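Local coordinates for ESX-5 secretion system protein EccC5 (Mycobacterium tuberculosis, PDB 6J18) that binds and hydrolyses ATP as part of the ESX-5 type VII secretion system, which exports EsxN and a number of PE_PGRS and PPE proteins, this piece being an FtsK-family domain, at residues Q56-A61 against I113-G118; N93-V98 against P227-A232; L142-P145 against L149-A152; A180-P185 against S200-F205; A259-N264 against F278-M283. One frame throughout, in Å; residues are numbered along the deposited sequence. Where two conformers were deposited one is given.

Contact 1 of 5, residues Q56-A61 against I113-G118; sequences QVRELA and IMSEIG
Glu116 OE1 receives two bonds from the guanidinium of Arg58. The stronger comes from Arg58 NE, 2.8 Å from Glu116 OE1, and is nearly straight (165°). It lies in the guanidinium plane and meets the oxygen almost end-on, in line with its bond to CD. The second, from Arg58 NH2 to the same Glu116 OE1, is weak at 3.2 Å. Because one carboxylate oxygen takes both, the pair is not the flat, two-oxygen form of salt bridge, and the guanidinium and carboxylate planes stand 39° apart. A third, less straight bond helps to set the rotation of the group: Arg58 NH2 reaches Ser115 OG at 2.7 Å, with the hydroxyl tilted out of the guanidinium plane.

The arginine and the glutamate point past one another, their tips overlapping. Arg58 leaves its helix toward the partner and runs extended from CG to NE, spanning segments whose nearest CA atoms, those of Arg58 and Glu116, are 9.1 Å apart. Glu116 starts off to one side, and a bend at chi2 (-64°) brings its carboxylate round to the arginine. Its other oxygen, OE2, forms a salt bridge with Arg119 and accepts a hydrogen bond from the backbone N of Ala75, so the buried carboxylate is held through both oxygens; two arginines around it would probably favour its ionised form. Val57 and Ala61 pack on strand 75-79. The arrangement is a salt bridge between helices, here fastening helix 54-61 to helix 106-120, the helix that begins within the predicted ATP-binding loop of this FtsK-type P-loop ATPase.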
# COMPACT_ATOMS: atom_id res chain seq x y z
N GLN A 56 -16.93 4.59 -10.22
CA GLN A 56 -16.77 5.76 -11.08
C GLN A 56 -15.34 5.87 -11.62
O GLN A 56 -15.14 6.18 -12.79
CB GLN A 56 -17.15 7.04 -10.32
CG GLN A 56 -18.63 7.15 -9.99
CD GLN A 56 -18.95 8.37 -9.14
OE1 GLN A 56 -19.03 8.29 -7.92
NE2 GLN A 56 -19.12 9.52 -9.80
N VAL A 57 -14.35 5.60 -10.77
CA VAL A 57 -12.96 5.70 -11.19
C VAL A 57 -12.61 4.57 -12.15
O VAL A 57 -11.71 4.70 -12.98
CB VAL A 57 -11.99 5.70 -9.98
CG1 VAL A 57 -11.86 4.31 -9.38
CG2 VAL A 57 -10.62 6.23 -10.39
N ARG A 58 -13.36 3.47 -12.07
CA ARG A 58 -13.14 2.33 -12.95
C ARG A 58 -13.66 2.62 -14.35
O ARG A 58 -13.11 2.13 -15.34
CB ARG A 58 -13.80 1.08 -12.38
CG ARG A 58 -12.98 0.44 -11.26
CD ARG A 58 -13.72 -0.70 -10.59
NE ARG A 58 -12.86 -1.37 -9.60
CZ ARG A 58 -13.30 -2.17 -8.64
NH1 ARG A 58 -14.60 -2.42 -8.52
NH2 ARG A 58 -12.44 -2.72 -7.80
N GLU A 59 -14.72 3.42 -14.43
CA GLU A 59 -15.21 3.88 -15.72
C GLU A 59 -14.14 4.69 -16.43
O GLU A 59 -13.92 4.55 -17.63
CB GLU A 59 -16.48 4.73 -15.56
CG GLU A 59 -17.74 3.93 -15.24
CD GLU A 59 -18.98 4.80 -15.13
OE1 GLU A 59 -18.86 5.95 -14.64
OE2 GLU A 59 -20.07 4.35 -15.54
N LEU A 60 -13.46 5.54 -15.67
CA LEU A 60 -12.41 6.40 -16.20
C LEU A 60 -11.14 5.61 -16.54
O LEU A 60 -10.49 5.88 -17.54
CB LEU A 60 -12.07 7.51 -15.20
CG LEU A 60 -13.17 8.54 -14.92
CD1 LEU A 60 -12.66 9.63 -14.00
CD2 LEU A 60 -13.67 9.13 -16.23
N ALA A 61 -10.81 4.64 -15.69
CA ALA A 61 -9.59 3.85 -15.87
C ALA A 61 -9.62 3.03 -17.16
O ALA A 61 -8.59 2.81 -17.79
CB ALA A 61 -9.38 2.93 -14.67
N ILE A 113 -7.99 0.06 -2.53
CA ILE A 113 -6.80 -0.52 -3.13
C ILE A 113 -6.93 -2.04 -3.20
O ILE A 113 -6.57 -2.66 -4.21
CB ILE A 113 -5.53 -0.13 -2.34
CG1 ILE A 113 -5.22 1.36 -2.55
CG2 ILE A 113 -4.34 -0.97 -2.77
CD1 ILE A 113 -4.12 1.89 -1.66
N MET A 114 -7.46 -2.65 -2.15
CA MET A 114 -7.65 -4.09 -2.12
C MET A 114 -8.68 -4.54 -3.15
O MET A 114 -8.50 -5.56 -3.82
CB MET A 114 -8.07 -4.55 -0.72
CG MET A 114 -6.93 -4.50 0.29
SD MET A 114 -7.44 -4.84 1.98
CE MET A 114 -7.52 -6.63 1.96
N SER A 115 -9.76 -3.77 -3.29
CA SER A 115 -10.76 -4.06 -4.32
C SER A 115 -10.12 -4.03 -5.71
O SER A 115 -10.43 -4.87 -6.55
CB SER A 115 -11.91 -3.05 -4.24
OG SER A 115 -12.91 -3.35 -5.19
N GLU A 116 -9.23 -3.07 -5.92
CA GLU A 116 -8.52 -2.94 -7.19
C GLU A 116 -7.59 -4.13 -7.44
O GLU A 116 -7.45 -4.58 -8.57
CB GLU A 116 -7.73 -1.64 -7.23
CG GLU A 116 -8.54 -0.44 -7.70
CD GLU A 116 -9.01 -0.58 -9.13
OE1 GLU A 116 -10.11 -1.13 -9.35
OE2 GLU A 116 -8.27 -0.15 -10.04
N ILE A 117 -6.96 -4.62 -6.37
CA ILE A 117 -6.11 -5.79 -6.47
C ILE A 117 -6.92 -6.99 -6.97
O ILE A 117 -6.47 -7.75 -7.82
CB ILE A 117 -5.45 -6.13 -5.11
CG1 ILE A 117 -4.40 -5.07 -4.76
CG2 ILE A 117 -4.82 -7.51 -5.14
CD1 ILE A 117 -3.82 -5.24 -3.37
N GLY A 118 -8.13 -7.13 -6.44
CA GLY A 118 -9.03 -8.20 -6.85
C GLY A 118 -9.45 -8.09 -8.30
O GLY A 118 -9.69 -9.10 -8.96

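Contact 2 of 5, residues N93-V98 against P227-A232; sequences NSHLMV and PFVNRA
The imidazole of His95 presents its edge to Val229 and one face to its own neighbour, Ser94. CG lies beside the backbone N and opposite the carbonyl carbon (chi1 -45°), which helps bring the ring to residues 227-232. At the edge, His95 NE2 donates to Val229 O over 3.1 Å; the bond is nearly straight (164°), and the acceptor uses a lone pair in its carbonyl plane. Ser94 CB sits over the middle of the ring, 3.8 Å above its plane. Ala232 CB arrives obliquely and tightly, 3.3 Å from His95 CE1, and also touches Ser94 CB at 3.9 Å. Val229 adds its CG1 branch, 3.8 Å from His95 NE2.

Both ring nitrogens are engaged, since ND1 accepts from the backbone N of Val239; this is consistent with a neutral ring protonated on NE2. The backbone before the ring is shaped by an Asx turn, in which Asn93 OD1 accepts from His95 N at 2.9 Å. In the fold, the contact joins the entry to strand 96-100, which lies between strands 237-244 and 267-269, to the loop ahead of helix 232-235. Leu260 of helix 255-262 packs on His95, and Leu237 of strand 237-244 on Ala232.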
# COMPACT_ATOMS: atom_id res chain seq x y z
N ASN A 93 7.36 3.81 -8.05
CA ASN A 93 7.57 3.34 -6.69
C ASN A 93 6.64 2.18 -6.34
O ASN A 93 5.48 2.15 -6.77
CB ASN A 93 7.38 4.49 -5.69
CG ASN A 93 7.99 4.19 -4.34
OD1 ASN A 93 7.40 3.49 -3.51
ND2 ASN A 93 9.19 4.72 -4.11
N SER A 94 7.14 1.25 -5.54
CA SER A 94 6.40 0.03 -5.21
C SER A 94 5.44 0.21 -4.03
O SER A 94 4.64 -0.68 -3.75
CB SER A 94 7.37 -1.11 -4.91
OG SER A 94 8.20 -1.39 -6.02
N HIS A 95 5.52 1.35 -3.35
CA HIS A 95 4.87 1.48 -2.05
C HIS A 95 3.92 2.68 -1.94
O HIS A 95 3.80 3.49 -2.86
CB HIS A 95 5.93 1.58 -0.95
CG HIS A 95 7.03 0.58 -1.10
ND1 HIS A 95 6.82 -0.78 -1.00
CD2 HIS A 95 8.35 0.74 -1.33
CE1 HIS A 95 7.97 -1.41 -1.17
NE2 HIS A 95 8.91 -0.52 -1.37
N LEU A 96 3.26 2.77 -0.79
CA LEU A 96 2.40 3.90 -0.47
C LEU A 96 2.23 4.07 1.03
O LEU A 96 2.00 3.10 1.75
CB LEU A 96 1.02 3.75 -1.13
CG LEU A 96 -0.01 4.81 -0.73
CD1 LEU A 96 0.44 6.20 -1.17
CD2 LEU A 96 -1.39 4.48 -1.29
N MET A 97 2.34 5.31 1.50
CA MET A 97 2.02 5.65 2.88
C MET A 97 0.83 6.60 2.92
O MET A 97 0.72 7.50 2.08
CB MET A 97 3.22 6.29 3.58
CG MET A 97 4.34 5.33 3.93
SD MET A 97 5.68 6.14 4.82
CE MET A 97 6.24 7.31 3.59
N VAL A 98 -0.07 6.40 3.88
CA VAL A 98 -1.23 7.27 4.04
C VAL A 98 -1.36 7.73 5.49
O VAL A 98 -1.30 6.92 6.41
CB VAL A 98 -2.54 6.56 3.62
CG1 VAL A 98 -3.72 7.52 3.71
CG2 VAL A 98 -2.42 5.99 2.21
N PRO A 227 14.57 -4.90 5.17
CA PRO A 227 15.64 -5.02 4.18
C PRO A 227 15.18 -5.18 2.72
O PRO A 227 16.00 -5.05 1.82
CB PRO A 227 16.38 -6.29 4.63
CG PRO A 227 16.10 -6.39 6.08
CD PRO A 227 14.69 -5.93 6.22
N PHE A 228 13.90 -5.46 2.50
CA PHE A 228 13.40 -5.71 1.15
C PHE A 228 12.75 -4.48 0.52
O PHE A 228 12.41 -4.49 -0.67
CB PHE A 228 12.41 -6.87 1.15
CG PHE A 228 12.99 -8.15 1.70
CD1 PHE A 228 13.79 -8.95 0.91
CD2 PHE A 228 12.72 -8.54 3.00
CE1 PHE A 228 14.33 -10.13 1.41
CE2 PHE A 228 13.24 -9.72 3.50
CZ PHE A 228 14.05 -10.51 2.71
N VAL A 229 12.57 -3.43 1.32
CA VAL A 229 11.89 -2.22 0.86
C VAL A 229 12.61 -1.56 -0.31
O VAL A 229 11.98 -1.13 -1.28
CB VAL A 229 11.75 -1.20 2.02
CG1 VAL A 229 11.37 0.18 1.49
CG2 VAL A 229 10.74 -1.69 3.05
N ASN A 230 13.93 -1.51 -0.24
CA ASN A 230 14.73 -0.80 -1.22
C ASN A 230 14.85 -1.54 -2.56
O ASN A 230 15.12 -0.92 -3.59
CB ASN A 230 16.13 -0.52 -0.66
CG ASN A 230 16.66 0.83 -1.07
OD1 ASN A 230 15.90 1.80 -1.18
ND2 ASN A 230 17.96 0.92 -1.30
N ARG A 231 14.65 -2.85 -2.54
CA ARG A 231 14.68 -3.64 -3.76
C ARG A 231 13.36 -4.40 -3.93
O ARG A 231 13.35 -5.56 -4.34
CB ARG A 231 15.85 -4.62 -3.76
CG ARG A 231 16.01 -5.40 -2.46
CD ARG A 231 17.25 -6.29 -2.50
NE ARG A 231 17.10 -7.40 -3.44
CZ ARG A 231 16.73 -8.63 -3.09
NH1 ARG A 231 16.48 -8.92 -1.82
NH2 ARG A 231 16.62 -9.58 -4.01
N ALA A 232 12.26 -3.72 -3.60
CA ALA A 232 10.94 -4.34 -3.59
C ALA A 232 10.50 -4.83 -4.97
O ALA A 232 9.87 -5.88 -5.08
CB ALA A 232 9.92 -3.35 -3.05

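Contact 3 of 5, residues L142-P145 against L149-A152; sequences LVDP and LLTA
Leu142 lays its CD2 branch against the peptide that joins Leu149 to Leu150, coming 3.5 Å from Leu149 O and 4.0 Å from Leu149 CB. The setting is the C-terminal end of strand 137-143, in the mainly parallel core of a P-loop ATPase sheet, where the chain loops back and makes a type I beta turn from Leu149 to Ala152. Leu142 and Asp144, two residues apart in the chain, both start toward this turn: one covers it with hydrocarbon, the other offers a carboxylate to its backbone.

The carboxylate of Asp144 is aimed by its first torsion, with CG opposite the backbone N (-173°). Asp144 OD2 accepts from Leu149 N on the syn side, some way out of the carboxylate plane, and the bond is close to straight (162°), although the modelled length of 2.5 Å is doubtfully short. Leu149 sends its own side chain to helix 106-120, touching Thr107, Leu110 and Ala111; the nearest atoms of that side chain are about 7 Å from the bound magnesium ion and about 8 Å from ATP. The turn thus lies beside the nucleotide site. Leu150 closes the other flank, folding its end back across the aspartate and bringing Leu150 CD1 to 4.3 Å from Leu142 CD2.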
# COMPACT_ATOMS: atom_id res chain seq x y z
N LEU A 142 -2.00 -9.27 5.43
CA LEU A 142 -2.76 -8.18 6.03
C LEU A 142 -2.56 -8.02 7.54
O LEU A 142 -2.83 -8.94 8.31
CB LEU A 142 -4.25 -8.37 5.73
CG LEU A 142 -5.25 -7.33 6.23
CD1 LEU A 142 -5.04 -6.00 5.54
CD2 LEU A 142 -6.68 -7.82 6.03
N VAL A 143 -2.09 -6.85 7.95
CA VAL A 143 -2.08 -6.49 9.36
C VAL A 143 -3.28 -5.59 9.64
O VAL A 143 -3.32 -4.45 9.20
CB VAL A 143 -0.79 -5.76 9.78
CG1 VAL A 143 -0.81 -5.47 11.27
CG2 VAL A 143 0.43 -6.59 9.42
N ASP A 144 -4.27 -6.12 10.36
CA ASP A 144 -5.53 -5.42 10.56
C ASP A 144 -6.08 -5.62 11.98
O ASP A 144 -7.01 -6.40 12.17
CB ASP A 144 -6.55 -5.89 9.52
CG ASP A 144 -7.83 -5.09 9.55
OD1 ASP A 144 -7.82 -3.96 10.10
OD2 ASP A 144 -8.84 -5.58 9.02
N PRO A 145 -5.52 -4.90 12.96
CA PRO A 145 -5.88 -5.04 14.38
C PRO A 145 -7.35 -4.77 14.68
O PRO A 145 -7.91 -5.41 15.57
CB PRO A 145 -4.99 -3.99 15.07
CG PRO A 145 -4.54 -3.07 13.98
CD PRO A 145 -4.45 -3.91 12.76
N LEU A 149 -10.74 -5.03 7.43
CA LEU A 149 -10.40 -5.33 6.04
C LEU A 149 -10.34 -6.82 5.76
O LEU A 149 -9.84 -7.24 4.71
CB LEU A 149 -9.07 -4.67 5.68
CG LEU A 149 -9.04 -3.16 5.91
CD1 LEU A 149 -7.61 -2.64 5.99
CD2 LEU A 149 -9.80 -2.45 4.80
N LEU A 150 -10.84 -7.62 6.69
CA LEU A 150 -10.76 -9.08 6.59
C LEU A 150 -11.52 -9.65 5.40
O LEU A 150 -11.22 -10.75 4.94
CB LEU A 150 -11.28 -9.73 7.88
CG LEU A 150 -10.36 -9.91 9.08
CD1 LEU A 150 -9.36 -8.77 9.24
CD2 LEU A 150 -11.19 -10.07 10.35
N THR A 151 -12.51 -8.91 4.91
CA THR A 151 -13.38 -9.44 3.87
C THR A 151 -13.39 -8.58 2.61
O THR A 151 -14.23 -8.78 1.73
CB THR A 151 -14.82 -9.59 4.37
OG1 THR A 151 -15.36 -8.29 4.66
CG2 THR A 151 -14.85 -10.42 5.64
N ALA A 152 -12.47 -7.62 2.52
CA ALA A 152 -12.33 -6.82 1.31
C ALA A 152 -11.90 -7.72 0.16
O ALA A 152 -12.27 -7.50 -0.99
CB ALA A 152 -11.32 -5.70 1.52

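Contact 4 of 5, residues A180-P185 against S200-F205; sequences AGREPP and SGPEIF
Arg182 reaches Pro202 and Ile204 from a CB that starts off to one side, at the centre of an inverse gamma turn. From CG to NE the chain is extended (chi2 -163°), a straight stem that carries the guanidinium over to residues 201-204, with Trp199 touching the side chain. At CZ the flat group begins to be covered: Ile204 CD1 lies over one face, 3.7 Å from Arg182 CZ and displaced toward the rim. Arg182 NH1 makes a weak bond to Pro202 O at 3.1 Å and has a second acceptor in Val235 O. Arg182 NH2 holds Pro202 O more firmly, at 2.8 Å and 148°, with the nitrogen in the carbonyl plane and the oxygen close to the guanidinium plane. One carbonyl oxygen therefore takes both terminal nitrogens. Arg182 NH2 also touches Gly201, whose C is 3.7 Å away, and the proline ring through Pro202 CD at 3.8 Å.

The charged group thus has hydrocarbon over one face and the Pro202 carbonyl oxygen at its edge. It ties the loop that follows helix 165-180 to the start of strand 203-208. That strand runs parallel between 137-143 and 237-244, and its Ile204 packs on Leu175 and Leu179 of helix 165-180, on Trp141 and on Leu237.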
# COMPACT_ATOMS: atom_id res chain seq x y z
N ALA A 180 13.15 -13.65 1.28
CA ALA A 180 14.57 -13.97 1.26
C ALA A 180 14.91 -14.98 0.17
O ALA A 180 16.04 -15.02 -0.32
CB ALA A 180 15.01 -14.50 2.62
N GLY A 181 13.93 -15.79 -0.20
CA GLY A 181 14.13 -16.79 -1.23
C GLY A 181 14.04 -16.23 -2.64
O GLY A 181 14.43 -16.89 -3.60
N ARG A 182 13.56 -15.00 -2.77
CA ARG A 182 13.34 -14.42 -4.09
C ARG A 182 14.61 -13.76 -4.65
O ARG A 182 14.68 -12.55 -4.82
CB ARG A 182 12.20 -13.41 -4.03
CG ARG A 182 10.87 -14.08 -3.69
CD ARG A 182 9.68 -13.21 -4.03
NE ARG A 182 8.45 -14.01 -4.08
CZ ARG A 182 7.25 -13.52 -4.38
NH1 ARG A 182 7.11 -12.23 -4.67
NH2 ARG A 182 6.20 -14.32 -4.41
N GLU A 183 15.59 -14.61 -4.95
CA GLU A 183 16.83 -14.22 -5.60
C GLU A 183 17.56 -15.49 -6.02
O GLU A 183 17.28 -16.56 -5.48
CB GLU A 183 17.70 -13.38 -4.66
CG GLU A 183 18.23 -14.14 -3.46
CD GLU A 183 18.93 -13.24 -2.47
OE1 GLU A 183 18.56 -12.05 -2.38
OE2 GLU A 183 19.85 -13.71 -1.78
N PRO A 184 18.49 -15.39 -6.98
CA PRO A 184 19.19 -16.61 -7.40
C PRO A 184 20.09 -17.18 -6.31
O PRO A 184 20.47 -16.45 -5.39
CB PRO A 184 20.03 -16.14 -8.59
CG PRO A 184 19.42 -14.86 -9.03
CD PRO A 184 18.87 -14.23 -7.80
N PRO A 185 20.41 -18.48 -6.39
CA PRO A 185 21.43 -19.07 -5.52
C PRO A 185 22.77 -18.37 -5.71
O PRO A 185 23.03 -17.87 -6.80
CB PRO A 185 21.48 -20.53 -5.97
CG PRO A 185 20.17 -20.78 -6.62
CD PRO A 185 19.79 -19.49 -7.27
N SER A 200 9.85 -17.89 -8.45
CA SER A 200 8.54 -17.76 -9.06
C SER A 200 7.50 -17.55 -7.97
O SER A 200 7.67 -17.99 -6.84
CB SER A 200 8.20 -19.00 -9.88
OG SER A 200 9.21 -19.27 -10.84
N GLY A 201 6.42 -16.86 -8.32
CA GLY A 201 5.36 -16.62 -7.36
C GLY A 201 4.65 -15.31 -7.60
O GLY A 201 5.08 -14.50 -8.41
N PRO A 202 3.54 -15.10 -6.88
CA PRO A 202 2.71 -13.92 -7.06
C PRO A 202 3.32 -12.67 -6.46
O PRO A 202 4.26 -12.74 -5.66
CB PRO A 202 1.42 -14.28 -6.33
CG PRO A 202 1.89 -15.17 -5.22
CD PRO A 202 3.04 -15.96 -5.80
N GLU A 203 2.79 -11.52 -6.87
CA GLU A 203 3.12 -10.24 -6.26
C GLU A 203 2.64 -10.24 -4.82
O GLU A 203 1.54 -10.70 -4.53
CB GLU A 203 2.49 -9.08 -7.06
CG GLU A 203 3.04 -8.96 -8.48
CD GLU A 203 4.47 -8.47 -8.51
OE1 GLU A 203 4.74 -7.32 -8.06
OE2 GLU A 203 5.33 -9.24 -8.96
N ILE A 204 3.47 -9.75 -3.91
CA ILE A 204 3.14 -9.75 -2.49
C ILE A 204 2.79 -8.34 -2.00
O ILE A 204 3.61 -7.43 -2.08
CB ILE A 204 4.29 -10.32 -1.64
CG1 ILE A 204 4.48 -11.80 -1.94
CG2 ILE A 204 4.03 -10.11 -0.16
CD1 ILE A 204 5.68 -12.42 -1.26
N PHE A 205 1.57 -8.18 -1.51
CA PHE A 205 1.14 -6.91 -0.94
C PHE A 205 1.08 -6.99 0.58
O PHE A 205 0.22 -7.67 1.14
CB PHE A 205 -0.24 -6.51 -1.48
CG PHE A 205 -0.24 -6.14 -2.94
CD1 PHE A 205 -0.32 -7.12 -3.92
CD2 PHE A 205 -0.17 -4.81 -3.33
CE1 PHE A 205 -0.32 -6.77 -5.26
CE2 PHE A 205 -0.17 -4.46 -4.67
CZ PHE A 205 -0.25 -5.44 -5.63

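Contact 5 of 5, residues A259-N264 against F278-M283; sequences ALHQAN and FIRGKM
Arg280 runs alongside the ring of His261, head to tail with it. The closer part of the meeting is here: Arg280 CD lies 3.8 Å from His261 CE1, and Arg280 NH2 lies 3.7 Å from His261 ND1. The planes are nearly parallel (10° apart) but displaced, so the approach is oblique and neither a stack nor a hydrogen bond forms. The contact covers His261 ND1, which has no polar partner in the model. Arg280 was deposited in two conformers, so the details apply to one of them. In that copy the chain is bent at chi2 (-120°) and chi3 (-79°), which folds it toward the helix end.

The other margin is looser: Asn264 comes no nearer than 4.4 Å, from Asn264 O to Arg280 NH1. Both helix residues are exposed to solvent, whereas Arg280 is the buried partner, held in this conformer at NE by Ala297 O and at NH1 by Ala265 O. Asn264 is the C-prime residue of a Schellman motif closing helix 255-262, and the arginine's charge near that C-terminal end would probably interact favourably with the helix dipole. On the other segment, Ile279 and Arg280 form a classic beta bulge opposite Met283, beside a type II' turn. Arg280 packs on Met97 of strand 96-100, Leu267 of strand 267-269 and Met296 of strand 292-296, while Leu260, one residue before His261, packs on Met97.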
# COMPACT_ATOMS: atom_id res chain seq x y z
N ALA A 259 12.22 3.47 6.40
CA ALA A 259 12.67 2.80 5.19
C ALA A 259 11.84 3.23 3.99
O ALA A 259 12.35 3.39 2.88
CB ALA A 259 12.61 1.29 5.36
N LEU A 260 10.54 3.44 4.22
CA LEU A 260 9.65 3.87 3.15
C LEU A 260 9.96 5.31 2.74
O LEU A 260 9.87 5.65 1.56
CB LEU A 260 8.19 3.74 3.59
CG LEU A 260 7.66 2.31 3.66
CD1 LEU A 260 6.25 2.27 4.23
CD2 LEU A 260 7.69 1.66 2.28
N HIS A 261 10.33 6.14 3.70
CA HIS A 261 10.71 7.52 3.41
C HIS A 261 12.04 7.56 2.66
O HIS A 261 12.22 8.36 1.75
CB HIS A 261 10.80 8.35 4.69
CG HIS A 261 11.12 9.79 4.46
ND1 HIS A 261 10.93 10.41 3.24
CD2 HIS A 261 11.63 10.74 5.28
CE1 HIS A 261 11.31 11.67 3.33
NE2 HIS A 261 11.74 11.90 4.56
N GLN A 262 12.95 6.68 3.05
CA GLN A 262 14.25 6.59 2.39
C GLN A 262 14.10 6.10 0.95
O GLN A 262 14.91 6.43 0.09
CB GLN A 262 15.19 5.66 3.17
CG GLN A 262 15.99 6.36 4.25
CD GLN A 262 16.83 5.39 5.06
OE1 GLN A 262 16.85 4.19 4.79
NE2 GLN A 262 17.52 5.91 6.07
N ALA A 263 13.06 5.31 0.71
CA ALA A 263 12.77 4.81 -0.63
C ALA A 263 11.91 5.80 -1.41
O ALA A 263 11.47 5.51 -2.53
CB ALA A 263 12.09 3.45 -0.56
N ASN A 264 11.67 6.96 -0.81
CA ASN A 264 10.87 8.03 -1.42
C ASN A 264 9.48 7.56 -1.85
O ASN A 264 8.99 7.94 -2.91
CB ASN A 264 11.61 8.63 -2.62
CG ASN A 264 12.83 9.43 -2.21
OD1 ASN A 264 13.94 9.18 -2.69
ND2 ASN A 264 12.63 10.39 -1.32
N PHE A 278 6.50 20.99 8.83
CA PHE A 278 6.70 20.51 7.47
C PHE A 278 6.74 18.99 7.43
O PHE A 278 7.43 18.35 8.23
CB PHE A 278 7.98 21.09 6.88
CG PHE A 278 7.95 22.58 6.72
CD1 PHE A 278 7.14 23.17 5.76
CD2 PHE A 278 8.74 23.40 7.51
CE1 PHE A 278 7.11 24.55 5.60
CE2 PHE A 278 8.72 24.77 7.36
CZ PHE A 278 7.90 25.35 6.41
N ILE A 279 6.00 18.41 6.49
CA ILE A 279 5.98 16.96 6.32
C ILE A 279 7.07 16.54 5.33
O ILE A 279 7.99 15.80 5.68
CB ILE A 279 4.61 16.48 5.82
CG1 ILE A 279 3.50 17.01 6.72
CG2 ILE A 279 4.57 14.96 5.76
CD1 ILE A 279 3.69 16.69 8.19
N ARG A 280 6.95 17.02 4.09
CA ARG A 280 7.97 16.78 3.07
C ARG A 280 8.27 18.07 2.32
O ARG A 280 7.35 18.75 1.85
CB ARG A 280 7.52 15.68 2.10
CG ARG A 280 7.11 14.38 2.78
CD ARG A 280 7.96 13.20 2.32
NE ARG A 280 7.54 12.69 1.02
CZ ARG A 280 7.34 11.41 0.75
NH1 ARG A 280 6.95 11.04 -0.46
NH2 ARG A 280 7.52 10.49 1.70
N GLY A 281 9.55 18.41 2.22
CA GLY A 281 9.95 19.64 1.56
C GLY A 281 9.42 20.87 2.26
O GLY A 281 9.65 21.06 3.46
N LYS A 282 8.69 21.70 1.53
CA LYS A 282 8.09 22.91 2.09
C LYS A 282 6.59 22.75 2.31
O LYS A 282 5.87 23.73 2.47
CB LYS A 282 8.36 24.11 1.18
CG LYS A 282 9.75 24.71 1.32
CD LYS A 282 10.17 24.77 2.77
CE LYS A 282 11.36 25.70 2.97
NZ LYS A 282 11.97 25.52 4.32
N MET A 283 6.13 21.50 2.32
CA MET A 283 4.70 21.22 2.43
C MET A 283 4.29 20.79 3.83
O MET A 283 4.89 19.89 4.42
CB MET A 283 4.30 20.14 1.42
CG MET A 283 4.48 20.53 -0.03
SD MET A 283 4.14 19.17 -1.16
CE MET A 283 5.47 18.04 -0.73

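Contacts 2 and 3 are buried in the sheet core; each joins the end of a strand to a loop through a side chain that meets a backbone atom, the bond in contact 3 being doubtfully short. Contacts 1, 4 and 5 are only partly buried and each turns on an arginine: in a salt bridge between helices, a grip on a backbone carbonyl, and a passage beside a ring without hydrogen bonds. Contacts 3 and 4 reach neighbouring strands but do not touch. Through helix 106-120 contact 1 meets contact 2 (Ile113 on Leu96), contact 3 (Met114) and contact 4 (Ile117 on Phe205). Phe228 on Ala180 joins contacts 2 and 4; a weak hydrogen bond, Asn93 ND2 to Ala263 O, joins contacts 2 and 5.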